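Local coordinates for protein probable adenylyl-sulfate kinase (Aeropyrum pernix, PDB 2YVU) that probably phosphorylates adenosine 5'-phosphosulfate at the expense of ATP, making the activated sulfate 3'-phosphoadenylyl sulfate, at residues 28-42 with 170-182. Residues are numbered along the deposited sequence; the frame is centred on the assembly and turned at random.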
ATOM      1  N   THR A  28      13.461 -13.785   8.025  1.00 32.85           N
ATOM      2  CA  THR A  28      14.923 -13.704   7.962  1.00 36.04           C
ATOM      3  C   THR A  28      15.349 -13.807   6.485  1.00 33.15           C
ATOM      4  O   THR A  28      16.206 -13.049   6.006  1.00 31.89           O
ATOM      5  CB  THR A  28      15.592 -14.875   8.674  1.00 35.20           C
ATOM      6  OG1 THR A  28      14.957 -15.101   9.931  1.00 46.89           O
ATOM      7  CG2 THR A  28      17.066 -14.569   8.889  1.00 36.09           C
ATOM      8  N   ILE A  29      14.765 -14.772   5.776  1.00 28.05           N
ATOM      9  CA  ILE A  29      15.078 -14.958   4.360  1.00 27.12           C
ATOM     10  C   ILE A  29      14.737 -13.694   3.562  1.00 28.92           C
ATOM     11  O   ILE A  29      15.551 -13.221   2.757  1.00 32.27           O
ATOM     12  CB  ILE A  29      14.303 -16.163   3.761  1.00 25.09           C
ATOM     13  CG1 ILE A  29      14.860 -17.467   4.358  1.00 27.44           C
ATOM     14  CG2 ILE A  29      14.388 -16.144   2.213  1.00 17.47           C
ATOM     15  CD1 ILE A  29      14.056 -18.708   3.985  1.00 25.57           C
ATOM     16  N   ALA A  30      13.546 -13.144   3.786  1.00 22.97           N
ATOM     17  CA  ALA A  30      13.131 -11.925   3.074  1.00 28.49           C
ATOM     18  C   ALA A  30      14.130 -10.764   3.260  1.00 29.90           C
ATOM     19  O   ALA A  30      14.531 -10.106   2.312  1.00 29.59           O
ATOM     20  CB  ALA A  30      11.767 -11.480   3.573  1.00 33.40           C
ATOM     21  N   THR A  31      14.525 -10.529   4.496  1.00 29.24           N
ATOM     22  CA  THR A  31      15.434  -9.432   4.807  1.00 34.55           C
ATOM     23  C   THR A  31      16.847  -9.594   4.250  1.00 32.09           C
ATOM     24  O   THR A  31      17.467  -8.627   3.810  1.00 38.28           O
ATOM     25  CB  THR A  31      15.497  -9.228   6.339  1.00 33.63           C
ATOM     26  OG1 THR A  31      14.191  -8.861   6.812  1.00 46.57           O
ATOM     27  CG2 THR A  31      16.473  -8.123   6.686  1.00 44.82           C
ATOM     28  N   ARG A  32      17.363 -10.811   4.296  1.00 27.52           N
ATOM     29  CA  ARG A  32      18.690 -11.074   3.775  1.00 32.39           C
ATOM     30  C   ARG A  32      18.652 -10.960   2.265  1.00 29.29           C
ATOM     31  O   ARG A  32      19.572 -10.398   1.657  1.00 30.89           O
ATOM     32  CB  ARG A  32      19.164 -12.447   4.254  1.00 37.37           C
ATOM     33  CG  ARG A  32      19.354 -12.429   5.777  1.00 41.73           C
ATOM     34  CD  ARG A  32      19.603 -13.780   6.414  1.00 45.72           C
ATOM     35  NE  ARG A  32      20.838 -14.413   5.973  1.00 53.03           N
ATOM     36  CZ  ARG A  32      21.771 -14.883   6.800  1.00 55.13           C
ATOM     37  NH1 ARG A  32      21.615 -14.782   8.114  1.00 53.53           N
ATOM     38  NH2 ARG A  32      22.847 -15.481   6.311  1.00 49.94           N
ATOM     39  N   LEU A  33      17.578 -11.447   1.646  1.00 29.14           N
ATOM     40  CA  LEU A  33      17.484 -11.314   0.206  1.00 28.08           C
ATOM     41  C   LEU A  33      17.391  -9.831  -0.147  1.00 27.83           C
ATOM     42  O   LEU A  33      18.034  -9.354  -1.078  1.00 27.49           O
ATOM     43  CB  LEU A  33      16.262 -12.051  -0.345  1.00 24.01           C
ATOM     44  CG  LEU A  33      16.022 -11.773  -1.838  1.00 25.49           C
ATOM     45  CD1 LEU A  33      17.130 -12.359  -2.673  1.00 33.06           C
ATOM     46  CD2 LEU A  33      14.677 -12.360  -2.268  1.00 25.58           C
ATOM     47  N   ALA A  34      16.588  -9.099   0.612  1.00 31.46           N
ATOM     48  CA  ALA A  34      16.408  -7.680   0.353  1.00 31.75           C
ATOM     49  C   ALA A  34      17.737  -6.933   0.475  1.00 30.69           C
ATOM     50  O   ALA A  34      18.052  -6.058  -0.339  1.00 25.39           O
ATOM     51  CB  ALA A  34      15.378  -7.109   1.329  1.00 30.57           C
ATOM     52  N   ASP A  35      18.518  -7.275   1.490  1.00 33.52           N
ATOM     53  CA  ASP A  35      19.813  -6.617   1.672  1.00 37.97           C
ATOM     54  C   ASP A  35      20.696  -6.829   0.431  1.00 39.32           C
ATOM     55  O   ASP A  35      21.337  -5.896  -0.048  1.00 34.79           O
ATOM     56  CB  ASP A  35      20.518  -7.174   2.912  1.00 42.29           C
ATOM     57  CG  ASP A  35      21.680  -6.308   3.352  1.00 53.13           C
ATOM     58  OD1 ASP A  35      21.467  -5.087   3.502  1.00 56.80           O
ATOM     59  OD2 ASP A  35      22.801  -6.837   3.552  1.00 59.25           O
ATOM     60  N   LEU A  36      20.716  -8.055  -0.094  1.00 38.98           N
ATOM     61  CA  LEU A  36      21.517  -8.373  -1.279  1.00 37.85           C
ATOM     62  C   LEU A  36      21.168  -7.545  -2.517  1.00 38.53           C
ATOM     63  O   LEU A  36      22.046  -7.013  -3.205  1.00 41.86           O
ATOM     64  CB  LEU A  36      21.361  -9.855  -1.642  1.00 40.26           C
ATOM     65  CG  LEU A  36      21.936 -10.957  -0.738  1.00 45.14           C
ATOM     66  CD1 LEU A  36      21.618 -12.326  -1.357  1.00 44.16           C
ATOM     67  CD2 LEU A  36      23.444 -10.800  -0.583  1.00 44.11           C
ATOM     68  N   LEU A  37      19.881  -7.458  -2.815  1.00 34.88           N
ATOM     69  CA  LEU A  37      19.417  -6.720  -3.976  1.00 32.99           C
ATOM     70  C   LEU A  37      19.595  -5.216  -3.833  1.00 30.70           C
ATOM     71  O   LEU A  37      19.931  -4.540  -4.793  1.00 34.32           O
ATOM     72  CB  LEU A  37      17.947  -7.050  -4.238  1.00 24.82           C
ATOM     73  CG  LEU A  37      17.700  -8.525  -4.508  1.00 25.02           C
ATOM     74  CD1 LEU A  37      16.226  -8.822  -4.346  1.00 26.57           C
ATOM     75  CD2 LEU A  37      18.189  -8.878  -5.933  1.00 24.11           C
ATOM     76  N   GLN A  38      19.339  -4.686  -2.645  1.00 33.89           N
ATOM     77  CA  GLN A  38      19.508  -3.256  -2.447  1.00 43.34           C
ATOM     78  C   GLN A  38      20.979  -2.917  -2.655  1.00 41.81           C
ATOM     79  O   GLN A  38      21.307  -2.011  -3.419  1.00 41.76           O
ATOM     80  CB  GLN A  38      19.030  -2.840  -1.050  1.00 40.48           C
ATOM     81  CG  GLN A  38      17.507  -2.923  -0.899  1.00 46.35           C
ATOM     82  CD  GLN A  38      17.008  -2.580   0.507  1.00 52.27           C
ATOM     83  OE1 GLN A  38      17.715  -2.773   1.496  1.00 51.12           O
ATOM     84  NE2 GLN A  38      15.772  -2.094   0.596  1.00 44.55           N
ATOM     85  N   LYS A  39      21.871  -3.661  -2.006  1.00 44.15           N
ATOM     86  CA  LYS A  39      23.299  -3.403  -2.175  1.00 41.72           C
ATOM     87  C   LYS A  39      23.697  -3.429  -3.649  1.00 40.70           C
ATOM     88  O   LYS A  39      24.677  -2.810  -4.040  1.00 46.07           O
ATOM     89  CB  LYS A  39      24.122  -4.400  -1.360  1.00 43.64           C
ATOM     90  CG  LYS A  39      24.142  -4.063   0.127  1.00 47.83           C
ATOM     91  CD  LYS A  39      24.820  -5.161   0.940  1.00 57.96           C
ATOM     92  CE  LYS A  39      24.932  -4.790   2.419  1.00 64.50           C
ATOM     93  NZ  LYS A  39      25.603  -5.871   3.220  1.00 64.13           N
ATOM     94  N   GLU A  40      22.927  -4.128  -4.477  1.00 41.12           N
ATOM     95  CA  GLU A  40      23.213  -4.169  -5.911  1.00 38.71           C
ATOM     96  C   GLU A  40      22.536  -3.000  -6.612  1.00 37.62           C
ATOM     97  O   GLU A  40      22.653  -2.843  -7.823  1.00 37.68           O
ATOM     98  CB  GLU A  40      22.735  -5.483  -6.535  1.00 44.27           C
ATOM     99  CG  GLU A  40      23.538  -6.688  -6.097  1.00 46.71           C
ATOM    100  CD  GLU A  40      23.176  -7.952  -6.862  1.00 50.16           C
ATOM    101  OE1 GLU A  40      22.545  -7.853  -7.933  1.00 48.99           O
ATOM    102  OE2 GLU A  40      23.542  -9.047  -6.395  1.00 56.92           O
ATOM    103  N   GLY A  41      21.802  -2.201  -5.845  1.00 35.89           N
ATOM    104  CA  GLY A  41      21.141  -1.030  -6.405  1.00 37.44           C
ATOM    105  C   GLY A  41      19.699  -1.131  -6.868  1.00 36.27           C
ATOM    106  O   GLY A  41      19.201  -0.219  -7.512  1.00 34.98           O
ATOM    107  N   TYR A  42      19.017  -2.227  -6.569  1.00 36.33           N
ATOM    108  CA  TYR A  42      17.625  -2.353  -7.000  1.00 31.99           C
ATOM    109  C   TYR A  42      16.724  -1.688  -5.970  1.00 30.88           C
ATOM    110  O   TYR A  42      17.085  -1.587  -4.800  1.00 32.01           O
ATOM    111  CB  TYR A  42      17.216  -3.822  -7.105  1.00 30.62           C
ATOM    112  CG  TYR A  42      17.818  -4.584  -8.266  1.00 31.52           C
ATOM    113  CD1 TYR A  42      17.308  -4.439  -9.551  1.00 34.44           C
ATOM    114  CD2 TYR A  42      18.854  -5.490  -8.067  1.00 31.59           C
ATOM    115  CE1 TYR A  42      17.811  -5.190 -10.613  1.00 41.50           C
ATOM    116  CE2 TYR A  42      19.371  -6.247  -9.126  1.00 39.50           C
ATOM    117  CZ  TYR A  42      18.838  -6.092 -10.396  1.00 42.66           C
ATOM    118  OH  TYR A  42      19.288  -6.859 -11.455  1.00 47.05           O
ATOM    119  N   ILE A 170      20.463 -21.087   6.190  1.00 27.49           N
ATOM    120  CA  ILE A 170      19.845 -19.869   5.689  1.00 33.39           C
ATOM    121  C   ILE A 170      20.661 -19.332   4.518  1.00 34.31           C
ATOM    122  O   ILE A 170      20.086 -18.800   3.580  1.00 34.84           O
ATOM    123  CB  ILE A 170      19.796 -18.763   6.764  1.00 36.86           C
ATOM    124  CG1 ILE A 170      19.133 -19.289   8.031  1.00 47.32           C
ATOM    125  CG2 ILE A 170      19.011 -17.554   6.251  1.00 34.84           C
ATOM    126  CD1 ILE A 170      17.696 -19.707   7.851  1.00 57.65           C
ATOM    127  N   GLU A 171      21.990 -19.467   4.589  1.00 29.49           N
ATOM    128  CA  GLU A 171      22.892 -18.981   3.541  1.00 34.32           C
ATOM    129  C   GLU A 171      22.625 -19.690   2.228  1.00 33.64           C
ATOM    130  O   GLU A 171      22.572 -19.076   1.165  1.00 31.58           O
ATOM    131  CB  GLU A 171      24.364 -19.209   3.921  1.00 37.61           C
ATOM    132  CG  GLU A 171      24.907 -18.315   5.037  1.00 46.33           C
ATOM    133  CD  GLU A 171      24.432 -18.733   6.417  1.00 49.82           C
ATOM    134  OE1 GLU A 171      24.120 -19.930   6.605  1.00 56.64           O
ATOM    135  OE2 GLU A 171      24.387 -17.874   7.321  1.00 55.35           O
ATOM    136  N   HIS A 172      22.476 -21.001   2.312  1.00 32.09           N
ATOM    137  CA  HIS A 172      22.197 -21.777   1.137  1.00 30.04           C
ATOM    138  C   HIS A 172      20.856 -21.334   0.566  1.00 28.62           C
ATOM    139  O   HIS A 172      20.733 -21.103  -0.637  1.00 33.59           O
ATOM    140  CB  HIS A 172      22.151 -23.268   1.490  1.00 32.84           C
ATOM    141  CG  HIS A 172      21.682 -24.136   0.364  1.00 41.06           C
ATOM    142  ND1 HIS A 172      20.351 -24.256   0.019  1.00 38.66           N
ATOM    143  CD2 HIS A 172      22.367 -24.896  -0.520  1.00 40.25           C
ATOM    144  CE1 HIS A 172      20.237 -25.053  -1.027  1.00 31.03           C
ATOM    145  NE2 HIS A 172      21.446 -25.454  -1.374  1.00 48.82           N
ATOM    146  N   ASN A 173      19.852 -21.184   1.429  1.00 26.05           N
ATOM    147  CA  ASN A 173      18.531 -20.800   0.933  1.00 23.79           C
ATOM    148  C   ASN A 173      18.400 -19.401   0.380  1.00 26.67           C
ATOM    149  O   ASN A 173      17.712 -19.185  -0.634  1.00 22.83           O
ATOM    150  CB  ASN A 173      17.465 -21.036   2.012  1.00 27.17           C
ATOM    151  CG  ASN A 173      17.157 -22.500   2.194  1.00 33.23           C
ATOM    152  OD1 ASN A 173      17.350 -23.299   1.270  1.00 28.39           O
ATOM    153  ND2 ASN A 173      16.662 -22.870   3.374  1.00 29.76           N
ATOM    154  N   VAL A 174      19.021 -18.430   1.044  1.00 24.81           N
ATOM    155  CA  VAL A 174      18.946 -17.067   0.542  1.00 24.96           C
ATOM    156  C   VAL A 174      19.571 -17.032  -0.866  1.00 31.65           C
ATOM    157  O   VAL A 174      19.057 -16.398  -1.801  1.00 31.56           O
ATOM    158  CB  VAL A 174      19.730 -16.090   1.446  1.00 24.71           C
ATOM    159  CG1 VAL A 174      19.921 -14.809   0.717  1.00 24.14           C
ATOM    160  CG2 VAL A 174      18.959 -15.832   2.762  1.00 25.63           C
ATOM    161  N   SER A 175      20.693 -17.730  -0.990  1.00 27.27           N
ATOM    162  CA  SER A 175      21.436 -17.805  -2.230  1.00 33.24           C
ATOM    163  C   SER A 175      20.632 -18.501  -3.318  1.00 28.56           C
ATOM    164  O   SER A 175      20.701 -18.129  -4.480  1.00 32.61           O
ATOM    165  CB  SER A 175      22.744 -18.572  -1.974  1.00 37.55           C
ATOM    166  OG  SER A 175      23.479 -18.744  -3.162  1.00 48.93           O
ATOM    167  N   TYR A 176      19.863 -19.513  -2.936  1.00 28.70           N
ATOM    168  CA  TYR A 176      19.059 -20.253  -3.905  1.00 28.25           C
ATOM    169  C   TYR A 176      17.922 -19.378  -4.412  1.00 30.24           C
ATOM    170  O   TYR A 176      17.612 -19.397  -5.602  1.00 27.87           O
ATOM    171  CB  TYR A 176      18.525 -21.532  -3.243  1.00 30.17           C
ATOM    172  CG  TYR A 176      17.894 -22.579  -4.155  1.00 34.47           C
ATOM    173  CD1 TYR A 176      18.504 -22.971  -5.353  1.00 27.96           C
ATOM    174  CD2 TYR A 176      16.717 -23.232  -3.775  1.00 34.06           C
ATOM    175  CE1 TYR A 176      17.965 -23.985  -6.141  1.00 29.28           C
ATOM    176  CE2 TYR A 176      16.161 -24.252  -4.557  1.00 35.99           C
ATOM    177  CZ  TYR A 176      16.793 -24.624  -5.739  1.00 36.92           C
ATOM    178  OH  TYR A 176      16.237 -25.627  -6.510  1.00 34.90           O
ATOM    179  N   LEU A 177      17.308 -18.605  -3.512  1.00 27.90           N
ATOM    180  CA  LEU A 177      16.186 -17.712  -3.866  1.00 26.60           C
ATOM    181  C   LEU A 177      16.692 -16.561  -4.723  1.00 26.88           C
ATOM    182  O   LEU A 177      16.033 -16.121  -5.661  1.00 28.64           O
ATOM    183  CB  LEU A 177      15.538 -17.118  -2.595  1.00 27.54           C
ATOM    184  CG  LEU A 177      14.018 -16.838  -2.490  1.00 35.49           C
ATOM    185  CD1 LEU A 177      13.762 -15.665  -1.546  1.00 23.59           C
ATOM    186  CD2 LEU A 177      13.406 -16.566  -3.831  1.00 29.23           C
ATOM    187  N   TYR A 178      17.867 -16.063  -4.359  1.00 26.62           N
ATOM    188  CA  TYR A 178      18.496 -14.975  -5.086  1.00 27.30           C
ATOM    189  C   TYR A 178      18.740 -15.364  -6.539  1.00 27.30           C
ATOM    190  O   TYR A 178      18.573 -14.539  -7.424  1.00 32.05           O
ATOM    191  CB  TYR A 178      19.814 -14.593  -4.396  1.00 22.67           C
ATOM    192  CG  TYR A 178      20.694 -13.647  -5.199  1.00 34.18           C
ATOM    193  CD1 TYR A 178      21.473 -14.119  -6.259  1.00 32.93           C
ATOM    194  CD2 TYR A 178      20.755 -12.285  -4.891  1.00 36.19           C
ATOM    195  CE1 TYR A 178      22.288 -13.267  -6.989  1.00 39.60           C
ATOM    196  CE2 TYR A 178      21.573 -11.415  -5.623  1.00 37.91           C
ATOM    197  CZ  TYR A 178      22.333 -11.918  -6.666  1.00 40.40           C
ATOM    198  OH  TYR A 178      23.136 -11.086  -7.392  1.00 38.70           O
ATOM    199  N   SER A 179      19.126 -16.614  -6.796  1.00 31.34           N
ATOM    200  CA  SER A 179      19.380 -17.052  -8.178  1.00 29.34           C
ATOM    201  C   SER A 179      18.107 -17.051  -9.017  1.00 32.43           C
ATOM    202  O   SER A 179      18.138 -16.673 -10.192  1.00 29.41           O
ATOM    203  CB  SER A 179      19.999 -18.451  -8.201  1.00 36.16           C
ATOM    204  OG  SER A 179      21.300 -18.443  -7.637  1.00 39.25           O
ATOM    205  N   LEU A 180      16.989 -17.468  -8.416  1.00 29.67           N
ATOM    206  CA  LEU A 180      15.693 -17.490  -9.113  1.00 31.36           C
ATOM    207  C   LEU A 180      15.298 -16.035  -9.411  1.00 31.36           C
ATOM    208  O   LEU A 180      14.928 -15.691 -10.540  1.00 29.66           O
ATOM    209  CB  LEU A 180      14.603 -18.145  -8.231  1.00 33.53           C
ATOM    210  CG  LEU A 180      13.326 -18.796  -8.819  1.00 44.61           C
ATOM    211  CD1 LEU A 180      12.103 -18.498  -7.924  1.00 32.92           C
ATOM    212  CD2 LEU A 180      13.058 -18.294 -10.214  1.00 41.71           C
ATOM    213  N   VAL A 181      15.384 -15.176  -8.398  1.00 29.11           N
ATOM    214  CA  VAL A 181      15.029 -13.769  -8.581  1.00 26.09           C
ATOM    215  C   VAL A 181      15.855 -13.135  -9.706  1.00 32.82           C
ATOM    216  O   VAL A 181      15.310 -12.495 -10.603  1.00 29.93           O
ATOM    217  CB  VAL A 181      15.258 -12.954  -7.276  1.00 28.93           C
ATOM    218  CG1 VAL A 181      15.247 -11.467  -7.583  1.00 26.89           C
ATOM    219  CG2 VAL A 181      14.141 -13.272  -6.258  1.00 29.74           C
ATOM    220  N   LYS A 182      17.174 -13.308  -9.650  1.00 28.75           N
ATOM    221  CA  LYS A 182      18.037 -12.725 -10.675  1.00 37.79           C
ATOM    222  C   LYS A 182      17.753 -13.325 -12.049  1.00 34.78           C
ATOM    223  O   LYS A 182      17.896 -12.660 -13.068  1.00 32.38           O
ATOM    224  CB  LYS A 182      19.511 -12.926 -10.306  1.00 34.65           C
ATOM    225  CG  LYS A 182      19.929 -12.160  -9.062  1.00 35.21           C
ATOM    226  CD  LYS A 182      20.003 -10.643  -9.297  1.00 39.96           C
ATOM    227  CE  LYS A 182      21.179 -10.301 -10.218  1.00 46.74           C
ATOM    228  NZ  LYS A 182      21.586  -8.868 -10.163  1.00 44.91           N
TER
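Ile-170 lays its CG2 methyl over one face of the Arg-32 guanidinium, toward the rim and 3.6 Å from NE; the flat group accepts a methyl there while its N-H groups stay available for Glu-171. Arg-32 NH2 meets OE2 of Glu-171 at 3.0 Å in a salt bridge whose hydrogen bond is weak, the guanidinium and carboxylate planes standing 75° apart. Val-174 is a knob in a hole formed by Ile-29, Arg-32, Leu-33 and Leu-36; a compact branched side chain suits this place because the backbones come closest here, CA of Ile-29 lying 5.8 Å from CA of Val-174. Leu-177 and Val-181, apolar and buried between helices and sheet, share CD2 of Leu-33, Leu-177 CD1 at 3.5 Å and Val-181 tip to tip; Leu-33 CD1 turns to Tyr-178. The Tyr-178 ring, placed by chi1 of 169°, passes Leu-36 CD1, 3.6 Å from its CD2, and ends at Glu-40, where OH is modelled 2.3 Å from OE2, doubtfully short. Lys-182, bent at chi2 and chi3, brings NZ to 2.6 Å from Glu-40 OE1, nearly along the C-O axis, in a salt bridge; NZ also bonds weakly to Tyr-42 OH. The helices, crossing at -56°, lie together against the parallel sheet, with Leu-177 and Ala-30 both touching Leu-18, as befits a P-loop kinase fold in which helix 26-39 starts at the end of the probable ATP-binding loop.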